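Local coordinates for DNA processing protein DprA (PDB 3UQZ) that helps load RecA recombinase onto single-stranded DNA during natural transformation and shields that DNA from nucleases, at residues Asp79-Asp84 and Tyr89-Leu94. Sequence-based numbering, arbitrary orientation.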
loop_
_atom_site.group_PDB
_atom_site.type_symbol
_atom_site.label_atom_id
_atom_site.label_comp_id
_atom_site.label_asym_id
_atom_site.label_seq_id
_atom_site.Cartn_x
_atom_site.Cartn_y
_atom_site.Cartn_z
ATOM N N ASP A 79 12.123 -11.240 -37.244
ATOM C CA ASP A 79 10.900 -10.428 -37.237
ATOM C C ASP A 79 10.002 -10.716 -36.035
ATOM O O ASP A 79 9.324 -9.809 -35.549
ATOM C CB ASP A 79 10.079 -10.655 -38.532
ATOM C CG ASP A 79 10.884 -10.867 -39.805
ATOM O OD1 ASP A 79 11.568 -11.917 -39.912
ATOM O OD2 ASP A 79 10.779 -10.022 -40.722
ATOM N N CYS A 80 9.970 -11.978 -35.587
ATOM C CA CYS A 80 9.125 -12.424 -34.487
ATOM C C CYS A 80 9.599 -11.955 -33.109
ATOM O O CYS A 80 8.823 -12.015 -32.144
ATOM C CB CYS A 80 8.934 -13.935 -34.531
ATOM S SG CYS A 80 10.389 -14.869 -34.017
ATOM N N TYR A 81 10.859 -11.514 -33.002
ATOM C CA TYR A 81 11.399 -11.040 -31.736
ATOM C C TYR A 81 10.545 -9.847 -31.232
ATOM O O TYR A 81 10.392 -8.863 -31.972
ATOM C CB TYR A 81 12.886 -10.665 -31.880
ATOM C CG TYR A 81 13.611 -10.500 -30.562
ATOM C CD1 TYR A 81 14.377 -11.530 -30.031
ATOM C CD2 TYR A 81 13.560 -9.293 -29.861
ATOM C CE1 TYR A 81 15.081 -11.366 -28.840
ATOM C CE2 TYR A 81 14.239 -9.128 -28.657
ATOM C CZ TYR A 81 15.003 -10.166 -28.154
ATOM O OH TYR A 81 15.683 -9.993 -26.976
ATOM N N PRO A 82 9.926 -9.967 -30.015
ATOM C CA PRO A 82 9.061 -8.874 -29.522
ATOM C C PRO A 82 9.794 -7.572 -29.206
ATOM O O PRO A 82 10.835 -7.575 -28.547
ATOM C CB PRO A 82 8.332 -9.482 -28.321
ATOM C CG PRO A 82 9.131 -10.626 -27.918
ATOM C CD PRO A 82 9.978 -11.092 -29.057
ATOM N N TRP A 83 9.229 -6.461 -29.702
ATOM C CA TRP A 83 9.779 -5.116 -29.597
ATOM C C TRP A 83 9.989 -4.608 -28.189
ATOM O O TRP A 83 10.938 -3.866 -27.974
ATOM C CB TRP A 83 8.963 -4.128 -30.441
ATOM C CG TRP A 83 9.137 -4.257 -31.934
ATOM C CD1 TRP A 83 9.952 -5.128 -32.601
ATOM C CD2 TRP A 83 8.488 -3.465 -32.940
ATOM N NE1 TRP A 83 9.834 -4.940 -33.958
ATOM C CE2 TRP A 83 8.956 -3.914 -34.195
ATOM C CE3 TRP A 83 7.573 -2.394 -32.904
ATOM C CZ2 TRP A 83 8.543 -3.328 -35.401
ATOM C CZ3 TRP A 83 7.180 -1.807 -34.096
ATOM C CH2 TRP A 83 7.661 -2.274 -35.325
ATOM N N ASP A 84 9.129 -4.990 -27.230
ATOM C CA ASP A 84 9.290 -4.564 -25.840
ATOM C C ASP A 84 10.555 -5.160 -25.230
ATOM O O ASP A 84 11.264 -4.457 -24.512
ATOM C CB ASP A 84 8.065 -4.940 -24.999
ATOM C CG ASP A 84 6.831 -4.094 -25.247
ATOM O OD1 ASP A 84 6.953 -2.845 -25.248
ATOM O OD2 ASP A 84 5.734 -4.674 -25.382
ATOM N N TYR A 89 18.044 -3.261 -21.425
ATOM C CA TYR A 89 19.494 -3.316 -21.427
ATOM C C TYR A 89 19.854 -4.816 -21.393
ATOM O O TYR A 89 19.252 -5.576 -20.620
ATOM C CB TYR A 89 20.075 -2.568 -20.209
ATOM C CG TYR A 89 21.548 -2.839 -19.997
ATOM C CD1 TYR A 89 22.502 -2.360 -20.893
ATOM C CD2 TYR A 89 21.986 -3.620 -18.932
ATOM C CE1 TYR A 89 23.856 -2.644 -20.728
ATOM C CE2 TYR A 89 23.337 -3.913 -18.760
ATOM C CZ TYR A 89 24.268 -3.420 -19.658
ATOM O OH TYR A 89 25.605 -3.695 -19.492
ATOM N N ASP A 90 20.799 -5.238 -22.251
ATOM C CA ASP A 90 21.256 -6.632 -22.360
ATOM C C ASP A 90 20.133 -7.585 -22.816
ATOM O O ASP A 90 19.988 -8.686 -22.288
ATOM C CB ASP A 90 21.977 -7.103 -21.067
ATOM C CG ASP A 90 22.887 -8.305 -21.224
ATOM O OD1 ASP A 90 23.441 -8.485 -22.318
ATOM O OD2 ASP A 90 23.054 -9.057 -20.240
ATOM N N ALA A 91 19.344 -7.152 -23.818
ATOM C CA ALA A 91 18.257 -7.945 -24.387
ATOM C C ALA A 91 18.788 -9.312 -24.871
ATOM O O ALA A 91 19.870 -9.352 -25.458
ATOM C CB ALA A 91 17.622 -7.195 -25.541
ATOM N N PRO A 92 18.108 -10.449 -24.575
ATOM C CA PRO A 92 18.621 -11.756 -25.039
ATOM C C PRO A 92 18.837 -11.754 -26.539
ATOM O O PRO A 92 17.978 -11.333 -27.308
ATOM C CB PRO A 92 17.542 -12.763 -24.615
ATOM C CG PRO A 92 16.358 -11.958 -24.314
ATOM C CD PRO A 92 16.826 -10.604 -23.859
ATOM N N VAL A 93 20.036 -12.128 -26.939
ATOM C CA VAL A 93 20.441 -12.139 -28.339
ATOM C C VAL A 93 19.871 -13.350 -29.120
ATOM O O VAL A 93 19.553 -13.224 -30.304
ATOM C CB VAL A 93 21.968 -11.938 -28.416
ATOM C CG1 VAL A 93 22.737 -13.225 -28.691
ATOM C CG2 VAL A 93 22.326 -10.826 -29.370
ATOM N N LEU A 94 19.682 -14.491 -28.430
ATOM C CA LEU A 94 19.143 -15.727 -28.993
ATOM C C LEU A 94 18.310 -16.446 -27.921
ATOM O O LEU A 94 18.755 -16.563 -26.781
ATOM C CB LEU A 94 20.302 -16.629 -29.500
ATOM C CG LEU A 94 19.962 -18.019 -30.078
ATOM C CD1 LEU A 94 19.479 -17.928 -31.505
ATOM C CD2 LEU A 94 21.158 -18.940 -30.008
#
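Tyr81 and the pair Ala91-Pro92 meet across two largely irregular segments whose backbones stay well apart, the nearest CA atoms being those of Tyr81 and Leu94 at 9.5 Å. The tyrosine spans this gap: CG lies anti to the backbone N (chi1 -165°), which extends the ring across to 89-94 and carries the hydroxyl to the loop before strand 94-99. There Tyr81 OH donates a hydrogen bond of 2.7 Å to Pro92 O. The hydroxyl sits in the carbonyl plane on a lone pair, with a C=O...donor angle of 134°. The bonded carbonyl oxygen lies oblique to the tyrosine ring.

Ala91 CB and the Pro92 ring carbons pack against the same hydroxyl. The proline ring lies aslant to the tyrosine, with Pro92 CD 3.4 Å from Tyr81 OH, and the methyl Ala91 CB stands 3.7 Å from that oxygen. Pro92 N carries no hydrogen, so its nearness to the phenol adds no bond. The three residues are buried, and the single hydrogen bond pairs a phenol with a main-chain carbonyl inside an otherwise largely apolar junction, to which Ile76 contributes by touching both Tyr81 and Ala91.

Asn18, from the N-terminal sterile alpha motif region, grips the loop with hydrogen bonds to Ala91 O and Val93 N, while Arg210 of helix 204-215 bonds Asp90 O. The contact ties the loop ahead of helix 83-86 to the loop that follows it and leads into strand 94-99, beside the antiparallel edge formed by 73-75 and 94-99 on the extended Rossmann-like sheet of DprA.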